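Local coordinates for protein cellobiose 2-epimerase (Ruminococcus albus, PDB 3VW5) that catalyses the reversible epimerization of cellobiose to beta-D-glucosyl-(1->4)-D-mannose, acting on an unmodified sugar, at residues 92-97 with 102-107; 108-113 with 166-171; 79-84 with 128-133. The protein carries 2 engineered substitutions. All blocks are in the same frame, centred on the assembly; numbering follows the deposited sequence.

In the fold
Contact 1 lies on the same side of the chain's centre as contacts 2 and 3 in this (alpha/alpha)6 barrel. It closes a hairpin between strands 95-96 and 102-108. Strand 102-108 runs straight into helix 109-126, which opens contact 2; the partner there is a loop before strand 177-178. Contact 3 joins helices 67-84 and 129-145 at the surface, and the hairpin lies within the chain it closes. The segments of contacts 2 and 3 alternate along the chain. The centres of contacts 1 and 2 are about 13 Å apart. Contacts 1 and 2 touch chiefly through Asn-111, and 1 and 3 through Asn-83 and Cys-84. The hairpin thus sits between the end of helix 67-84 and the start of helix 109-126.

Contact 1 (92-97 with 102-107); sequences VYWMMD and PADTMK
Trp-94 N and Met-95 N both donate to Asp-104 O. The first bond is 2.9 Å from Trp-94 N to Asp-104 O and meets the oxygen nearly end on. The second, 3.2 Å from Met-95 N to Asp-104 O, uses a lone pair in the carbonyl plane. Met-95 O is also gripped twice. Ala-103 N reaches Met-95 O at 2.7 Å and Asp-104 N reaches it at 2.9 Å, both from one face of its plane. Four bonds therefore converge on two oxygens.

Side chains pack around this core. With CG anti to the nitrogen (chi1 -178°), the Trp-94 side chain points the same way as Met-106 and lies beside it. The methyl CE of Met-106 sits over one indole face, 4.3 Å from the centroid of the Trp-94 five-membered ring. Its sulfur approaches the six-membered ring obliquely, a Met-aromatic contact. Pro-102 CG lies over one face of Tyr-93, off toward the rim, at 4.0 Å from Tyr-93 CE2. Met-96 CE packs on the same proline, and Thr-105 runs beside the tyrosine.

The next shell fixes these groups. Asp-104 OD1 accepts from Met-106 N at 3.0 Å, forming an Asx turn that ties the Asp-104 side chain to the backbone two residues on. A water donates to both Val-92 O and Met-106 O and ties the diverging ends together. Lys-107 passes Val-92 O with its CD, while NZ forms a salt bridge with Asp-86 OD2 and bonds to the backbone oxygens of Gly-90 and Arg-158. Further out, helices 47-64 and 109-126 pack against Val-92 and Trp-94.

The whole is an antiparallel beta hairpin with classic beta bulges on both strands, in the sheet that also holds strands 45-46 and 151-156.

Contact 2 (108-113 with 166-171); sequences HTYNIA and EALSEN
Leu-168 puts its two methyl groups against His-108 and Tyr-110. Leu-168 CD2 stands over the centre of the phenol ring, 4.1 Å from the Tyr-110 centroid and 7° from the ring normal. Leu-168 CD1 lies toward the root of the same ring, 4.0 Å from Tyr-110 CD1. Leu-168 CD1 also meets the imidazole obliquely, 3.7 Å from His-108 CE1. One branch thus serves both rings and the other serves the tyrosine.

The torsions fit this. Tyr-110 has CG anti to its nitrogen (chi1 174°), which swings the ring from the first turn of helix 109-126 toward the loop. Leu-168 has CG anti to its carbonyl carbon (chi1 -74°), which directs the fork at the two rings.

His-108 is the N-cap of the helix. His-108 ND1 accepts a weak bond from Tyr-110 N at 3.4 Å, in the plane of the imidazole. NE2 bonds to Asn-165 OD1, so the ring is held at two points. His-184 meets the Tyr-110 ring with its plane nearly perpendicular.

Between the two segments the touching groups are mainly apolar, and Leu-168 with Tyr-110 is a CH-pi pair. The contact between the loop and the helix start therefore probably rests on dispersion and CH-pi attraction.

Contact 3 (79-84 with 128-133); sequences FIKNNC and DKEALA
Lys-81 and Glu-130 carry this contact, each burying about 40 Å² of surface. Lys-81 NZ donates to Glu-130 OE1 at 3.0 Å, and the pair is a salt bridge. The ammonium comes from above the carboxylate plane, 46° out of it. The two side chains cross at about a right angle. The extended start of the lysine chain puts Lys-81 CD 3.8 Å from Glu-130 OE1, and the bend at chi3 (75°) then sets the direction of CE and NZ. Glu-130 stays extended beyond CG. The nearest CA atoms of the two segments, Lys-81 CA and Ala-131 CA, are 8.4 Å apart.

Both charges have second partners. Lys-81 NZ also forms a salt bridge with Glu-78 OE1, one turn back on its own helix. Glu-130 OE1 has a weak hydrogen bond with Tyr-77 OH. Without the ammonium group, as with an alanine at this position, Glu-130 and Glu-78 would probably lose their shared cation and the Glu-130 carboxylate would be freer to turn.

Asp-128 caps the backbone of Glu-130. Asp-128 is the N-cap of helix 129-145, and Asp-128 OD2 accepts from Glu-130 N at 2.8 Å. The other oxygen, Asp-128 OD1, lies 5.2 Å from Lys-81 NZ, too far for a bond but near enough that the charges probably attract. Glu-130, in the first turn, is likely to be favoured by the helix start as well.

This is a surface salt bridge linking two neighbouring helix ends of the (alpha/alpha)6 barrel, beside an aspartate N-cap.

Contact 1 (92-97 with 102-107)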
# COMPACT_ATOMS: atom_id res chain seq x y z
N VAL A 92 -6.32 6.37 -14.60
CA VAL A 92 -7.00 7.23 -13.66
C VAL A 92 -6.16 8.49 -13.44
O VAL A 92 -4.95 8.45 -13.60
CB VAL A 92 -7.21 6.51 -12.31
CG1 VAL A 92 -7.98 5.23 -12.51
CG2 VAL A 92 -5.87 6.19 -11.66
N TYR A 93 -6.81 9.60 -13.10
CA TYR A 93 -6.08 10.84 -12.84
C TYR A 93 -5.33 10.79 -11.51
O TYR A 93 -5.41 9.81 -10.77
CB TYR A 93 -7.03 12.04 -12.87
CG TYR A 93 -7.90 12.11 -14.09
CD1 TYR A 93 -7.36 12.38 -15.35
CD2 TYR A 93 -9.27 11.89 -14.00
CE1 TYR A 93 -8.16 12.43 -16.48
CE2 TYR A 93 -10.09 11.94 -15.12
CZ TYR A 93 -9.53 12.20 -16.36
OH TYR A 93 -10.34 12.25 -17.47
N TRP A 94 -4.60 11.85 -11.20
CA TRP A 94 -3.82 11.90 -9.97
C TRP A 94 -4.59 12.59 -8.82
O TRP A 94 -4.59 12.12 -7.68
CB TRP A 94 -2.46 12.58 -10.22
CG TRP A 94 -1.58 12.62 -9.01
CD1 TRP A 94 -1.34 13.70 -8.20
CD2 TRP A 94 -0.86 11.53 -8.44
NE1 TRP A 94 -0.52 13.35 -7.17
CE2 TRP A 94 -0.20 12.03 -7.29
CE3 TRP A 94 -0.69 10.19 -8.78
CZ2 TRP A 94 0.61 11.22 -6.49
CZ3 TRP A 94 0.11 9.40 -7.99
CH2 TRP A 94 0.75 9.91 -6.86
N MET A 95 -5.26 13.69 -9.14
CA MET A 95 -5.85 14.55 -8.15
C MET A 95 -7.14 15.15 -8.66
O MET A 95 -7.18 15.70 -9.76
CB MET A 95 -4.90 15.70 -7.86
CG MET A 95 -5.17 16.37 -6.53
SD MET A 95 -4.39 15.39 -5.25
CE MET A 95 -5.53 15.72 -3.94
N MET A 96 -8.19 15.07 -7.86
CA MET A 96 -9.44 15.75 -8.18
C MET A 96 -9.54 16.95 -7.26
O MET A 96 -8.81 17.04 -6.29
CB MET A 96 -10.63 14.80 -7.95
CG MET A 96 -10.39 13.38 -8.45
SD MET A 96 -9.92 13.24 -10.21
CE MET A 96 -11.36 13.99 -11.00
N ASP A 97 -10.42 17.90 -7.56
CA ASP A 97 -10.75 18.93 -6.58
C ASP A 97 -11.88 18.39 -5.68
O ASP A 97 -12.32 17.25 -5.87
CB ASP A 97 -11.12 20.27 -7.24
CG ASP A 97 -12.40 20.19 -8.08
OD1 ASP A 97 -13.26 19.30 -7.85
OD2 ASP A 97 -12.56 21.05 -8.98
N PRO A 102 -11.18 17.04 -12.44
CA PRO A 102 -9.75 16.72 -12.56
C PRO A 102 -8.86 17.92 -12.25
O PRO A 102 -8.95 18.93 -12.94
CB PRO A 102 -9.62 16.30 -14.02
CG PRO A 102 -10.99 15.72 -14.35
CD PRO A 102 -11.94 16.65 -13.64
N ALA A 103 -8.03 17.80 -11.21
CA ALA A 103 -7.13 18.87 -10.81
C ALA A 103 -5.68 18.62 -11.27
O ALA A 103 -4.93 19.56 -11.57
CB ALA A 103 -7.19 19.06 -9.30
N ASP A 104 -5.29 17.34 -11.31
CA ASP A 104 -4.02 16.92 -11.90
C ASP A 104 -4.26 15.65 -12.70
O ASP A 104 -4.61 14.61 -12.13
CB ASP A 104 -2.98 16.65 -10.81
CG ASP A 104 -1.59 16.37 -11.37
OD1 ASP A 104 -1.46 15.98 -12.56
OD2 ASP A 104 -0.60 16.52 -10.61
N THR A 105 -4.05 15.72 -14.01
CA THR A 105 -4.43 14.64 -14.91
C THR A 105 -3.27 13.73 -15.31
O THR A 105 -3.42 12.90 -16.19
CB THR A 105 -5.07 15.18 -16.18
OG1 THR A 105 -4.23 16.20 -16.74
CG2 THR A 105 -6.45 15.77 -15.87
N MET A 106 -2.13 13.92 -14.65
CA MET A 106 -0.94 13.08 -14.81
C MET A 106 -1.28 11.59 -14.58
O MET A 106 -2.02 11.24 -13.65
CB MET A 106 0.12 13.56 -13.81
CG MET A 106 1.35 12.67 -13.63
SD MET A 106 1.25 11.58 -12.19
CE MET A 106 2.22 12.47 -10.97
N LYS A 107 -0.75 10.72 -15.44
CA LYS A 107 -0.99 9.28 -15.31
C LYS A 107 0.20 8.62 -14.65
O LYS A 107 1.34 8.84 -15.05
CB LYS A 107 -1.24 8.64 -16.67
CG LYS A 107 -2.39 9.24 -17.46
CD LYS A 107 -3.74 8.92 -16.81
CE LYS A 107 -4.90 9.63 -17.51
NZ LYS A 107 -5.23 9.02 -18.84
O HOH W 1 -2.61 8.84 -12.23

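Contact 2 (108-113 with 166-171)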
# COMPACT_ATOMS: atom_id res chain seq x y z
N HIS A 108 -0.07 7.81 -13.63
CA HIS A 108 1.00 7.11 -12.93
C HIS A 108 0.70 5.63 -12.75
O HIS A 108 -0.28 5.23 -12.12
CB HIS A 108 1.27 7.78 -11.57
CG HIS A 108 2.70 7.70 -11.16
ND1 HIS A 108 3.36 6.50 -10.94
CD2 HIS A 108 3.62 8.68 -10.93
CE1 HIS A 108 4.61 6.74 -10.59
NE2 HIS A 108 4.79 8.06 -10.58
N THR A 109 1.58 4.81 -13.31
CA THR A 109 1.47 3.37 -13.18
C THR A 109 1.10 2.93 -11.76
O THR A 109 0.24 2.07 -11.56
CB THR A 109 2.80 2.72 -13.58
OG1 THR A 109 3.06 3.05 -14.94
CG2 THR A 109 2.75 1.22 -13.44
N TYR A 110 1.76 3.52 -10.79
CA TYR A 110 1.56 3.20 -9.39
C TYR A 110 0.13 3.51 -8.93
O TYR A 110 -0.50 2.71 -8.22
CB TYR A 110 2.59 4.00 -8.60
CG TYR A 110 2.49 3.95 -7.12
CD1 TYR A 110 3.23 3.04 -6.41
CD2 TYR A 110 1.69 4.86 -6.43
CE1 TYR A 110 3.17 3.00 -5.03
CE2 TYR A 110 1.61 4.82 -5.05
CZ TYR A 110 2.36 3.89 -4.35
OH TYR A 110 2.31 3.84 -2.97
N ASN A 111 -0.38 4.66 -9.35
CA ASN A 111 -1.74 5.08 -9.03
C ASN A 111 -2.76 4.17 -9.70
O ASN A 111 -3.68 3.68 -9.04
CB ASN A 111 -1.95 6.53 -9.45
CG ASN A 111 -3.28 7.10 -8.98
OD1 ASN A 111 -3.82 6.69 -7.95
ND2 ASN A 111 -3.81 8.06 -9.73
N ILE A 112 -2.58 3.91 -11.00
CA ILE A 112 -3.47 3.00 -11.74
C ILE A 112 -3.49 1.57 -11.17
O ILE A 112 -4.55 0.92 -11.15
CB ILE A 112 -3.13 2.91 -13.23
CG1 ILE A 112 -3.11 4.31 -13.86
CG2 ILE A 112 -4.12 1.98 -13.93
CD1 ILE A 112 -2.21 4.43 -15.09
N ALA A 113 -2.34 1.07 -10.73
CA ALA A 113 -2.29 -0.25 -10.13
C ALA A 113 -3.22 -0.29 -8.91
O ALA A 113 -3.91 -1.27 -8.68
CB ALA A 113 -0.86 -0.60 -9.72
N GLU A 166 8.53 12.54 -10.46
CA GLU A 166 8.32 13.18 -9.16
C GLU A 166 7.18 12.41 -8.52
O GLU A 166 6.43 11.73 -9.22
CB GLU A 166 7.87 14.63 -9.37
CG GLU A 166 8.96 15.68 -9.19
CD GLU A 166 8.67 16.97 -9.97
OE1 GLU A 166 7.52 17.49 -9.91
OE2 GLU A 166 9.61 17.47 -10.65
N ALA A 167 7.04 12.51 -7.20
CA ALA A 167 5.90 11.86 -6.53
C ALA A 167 6.23 10.49 -5.97
O ALA A 167 5.70 10.08 -4.94
CB ALA A 167 4.67 11.77 -7.44
N LEU A 168 7.10 9.76 -6.68
CA LEU A 168 7.71 8.56 -6.12
C LEU A 168 9.18 8.80 -5.74
O LEU A 168 9.77 8.01 -5.00
CB LEU A 168 7.58 7.36 -7.07
CG LEU A 168 6.20 6.70 -7.21
CD1 LEU A 168 6.35 5.23 -7.66
CD2 LEU A 168 5.36 6.81 -5.93
N SER A 169 9.75 9.90 -6.24
CA SER A 169 11.13 10.25 -5.91
C SER A 169 11.26 10.63 -4.43
O SER A 169 10.28 11.07 -3.81
CB SER A 169 11.66 11.37 -6.81
OG SER A 169 11.84 12.58 -6.08
N GLU A 170 12.47 10.48 -3.89
CA GLU A 170 12.70 10.67 -2.45
C GLU A 170 13.56 11.88 -2.16
O GLU A 170 13.14 12.77 -1.39
CB GLU A 170 13.34 9.43 -1.84
CG GLU A 170 12.45 8.71 -0.83
CD GLU A 170 13.03 8.75 0.57
OE1 GLU A 170 14.29 8.85 0.71
OE2 GLU A 170 12.23 8.71 1.55
N ASN A 171 14.75 11.93 -2.74
CA ASN A 171 15.57 13.15 -2.63
C ASN A 171 15.32 14.06 -3.82
O ASN A 171 14.19 14.53 -4.04
CB ASN A 171 17.06 12.83 -2.49
CG ASN A 171 17.40 12.16 -1.16
OD1 ASN A 171 16.65 12.28 -0.18
ND2 ASN A 171 18.53 11.46 -1.12

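Contact 3 (79-84 with 128-133)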
# COMPACT_ATOMS: atom_id res chain seq x y z
N PHE A 79 -17.40 7.40 -6.54
CA PHE A 79 -16.56 8.55 -6.77
C PHE A 79 -15.48 8.24 -7.80
O PHE A 79 -15.22 9.05 -8.70
CB PHE A 79 -15.95 9.05 -5.45
CG PHE A 79 -15.21 10.34 -5.58
CD1 PHE A 79 -15.90 11.54 -5.69
CD2 PHE A 79 -13.82 10.35 -5.62
CE1 PHE A 79 -15.22 12.74 -5.83
CE2 PHE A 79 -13.13 11.54 -5.75
CZ PHE A 79 -13.83 12.74 -5.86
N ILE A 80 -14.87 7.06 -7.70
CA ILE A 80 -13.79 6.68 -8.60
C ILE A 80 -14.29 6.47 -10.03
O ILE A 80 -13.81 7.10 -10.98
CB ILE A 80 -13.07 5.40 -8.10
CG1 ILE A 80 -12.26 5.70 -6.84
CG2 ILE A 80 -12.16 4.82 -9.18
CD1 ILE A 80 -11.78 4.46 -6.13
N LYS A 81 -15.27 5.58 -10.16
CA LYS A 81 -15.91 5.31 -11.45
C LYS A 81 -16.39 6.57 -12.17
O LYS A 81 -16.12 6.75 -13.35
CB LYS A 81 -17.07 4.33 -11.25
CG LYS A 81 -17.83 3.98 -12.51
CD LYS A 81 -18.93 2.98 -12.21
CE LYS A 81 -20.10 3.64 -11.50
NZ LYS A 81 -21.14 2.63 -11.14
N ASN A 82 -17.07 7.45 -11.46
CA ASN A 82 -17.69 8.61 -12.10
C ASN A 82 -16.80 9.83 -12.29
O ASN A 82 -17.16 10.74 -13.02
CB ASN A 82 -18.99 9.01 -11.38
CG ASN A 82 -19.97 7.85 -11.23
OD1 ASN A 82 -20.04 6.97 -12.08
ND2 ASN A 82 -20.70 7.83 -10.13
N ASN A 83 -15.64 9.87 -11.64
CA ASN A 83 -14.79 11.05 -11.76
C ASN A 83 -13.34 10.73 -12.05
O ASN A 83 -12.67 11.47 -12.74
CB ASN A 83 -14.85 11.94 -10.50
CG ASN A 83 -16.24 12.48 -10.23
OD1 ASN A 83 -16.94 11.98 -9.35
ND2 ASN A 83 -16.65 13.51 -10.98
N CYS A 84 -12.86 9.62 -11.50
CA CYS A 84 -11.42 9.43 -11.38
C CYS A 84 -10.80 8.69 -12.55
O CYS A 84 -9.58 8.66 -12.71
CB CYS A 84 -11.10 8.74 -10.05
SG CYS A 84 -11.50 9.78 -8.61
N ASP A 128 -20.38 -6.54 -7.68
CA ASP A 128 -20.76 -5.81 -8.88
C ASP A 128 -19.79 -6.12 -10.02
O ASP A 128 -18.59 -5.82 -9.94
CB ASP A 128 -20.75 -4.31 -8.57
CG ASP A 128 -21.23 -3.47 -9.72
OD1 ASP A 128 -21.57 -2.28 -9.49
OD2 ASP A 128 -21.28 -4.00 -10.85
N LYS A 129 -20.30 -6.72 -11.09
CA LYS A 129 -19.46 -7.15 -12.20
C LYS A 129 -18.91 -5.99 -13.03
O LYS A 129 -18.03 -6.18 -13.87
CB LYS A 129 -20.22 -8.14 -13.09
CG LYS A 129 -19.69 -9.57 -13.03
CD LYS A 129 -20.81 -10.59 -13.06
CE LYS A 129 -21.87 -10.24 -14.12
NZ LYS A 129 -23.20 -10.92 -13.85
N GLU A 130 -19.44 -4.80 -12.81
CA GLU A 130 -18.99 -3.63 -13.54
C GLU A 130 -17.68 -3.14 -12.93
O GLU A 130 -16.83 -2.56 -13.62
CB GLU A 130 -20.08 -2.56 -13.49
CG GLU A 130 -19.68 -1.20 -14.02
CD GLU A 130 -20.76 -0.14 -13.76
OE1 GLU A 130 -21.24 -0.01 -12.60
OE2 GLU A 130 -21.14 0.55 -14.73
N ALA A 131 -17.51 -3.38 -11.63
CA ALA A 131 -16.26 -3.10 -10.94
C ALA A 131 -15.12 -3.98 -11.49
O ALA A 131 -13.98 -3.51 -11.64
CB ALA A 131 -16.43 -3.30 -9.43
N LEU A 132 -15.42 -5.24 -11.78
CA LEU A 132 -14.44 -6.15 -12.39
C LEU A 132 -14.07 -5.74 -13.82
O LEU A 132 -12.90 -5.76 -14.22
CB LEU A 132 -14.96 -7.59 -12.37
CG LEU A 132 -14.01 -8.61 -12.99
CD1 LEU A 132 -12.82 -8.84 -12.09
CD2 LEU A 132 -14.72 -9.92 -13.24
N ALA A 133 -15.08 -5.37 -14.60
CA ALA A 133 -14.83 -4.79 -15.91
C ALA A 133 -13.86 -3.57 -15.83
O ALA A 133 -12.87 -3.49 -16.56
CB ALA A 133 -16.15 -4.41 -16.58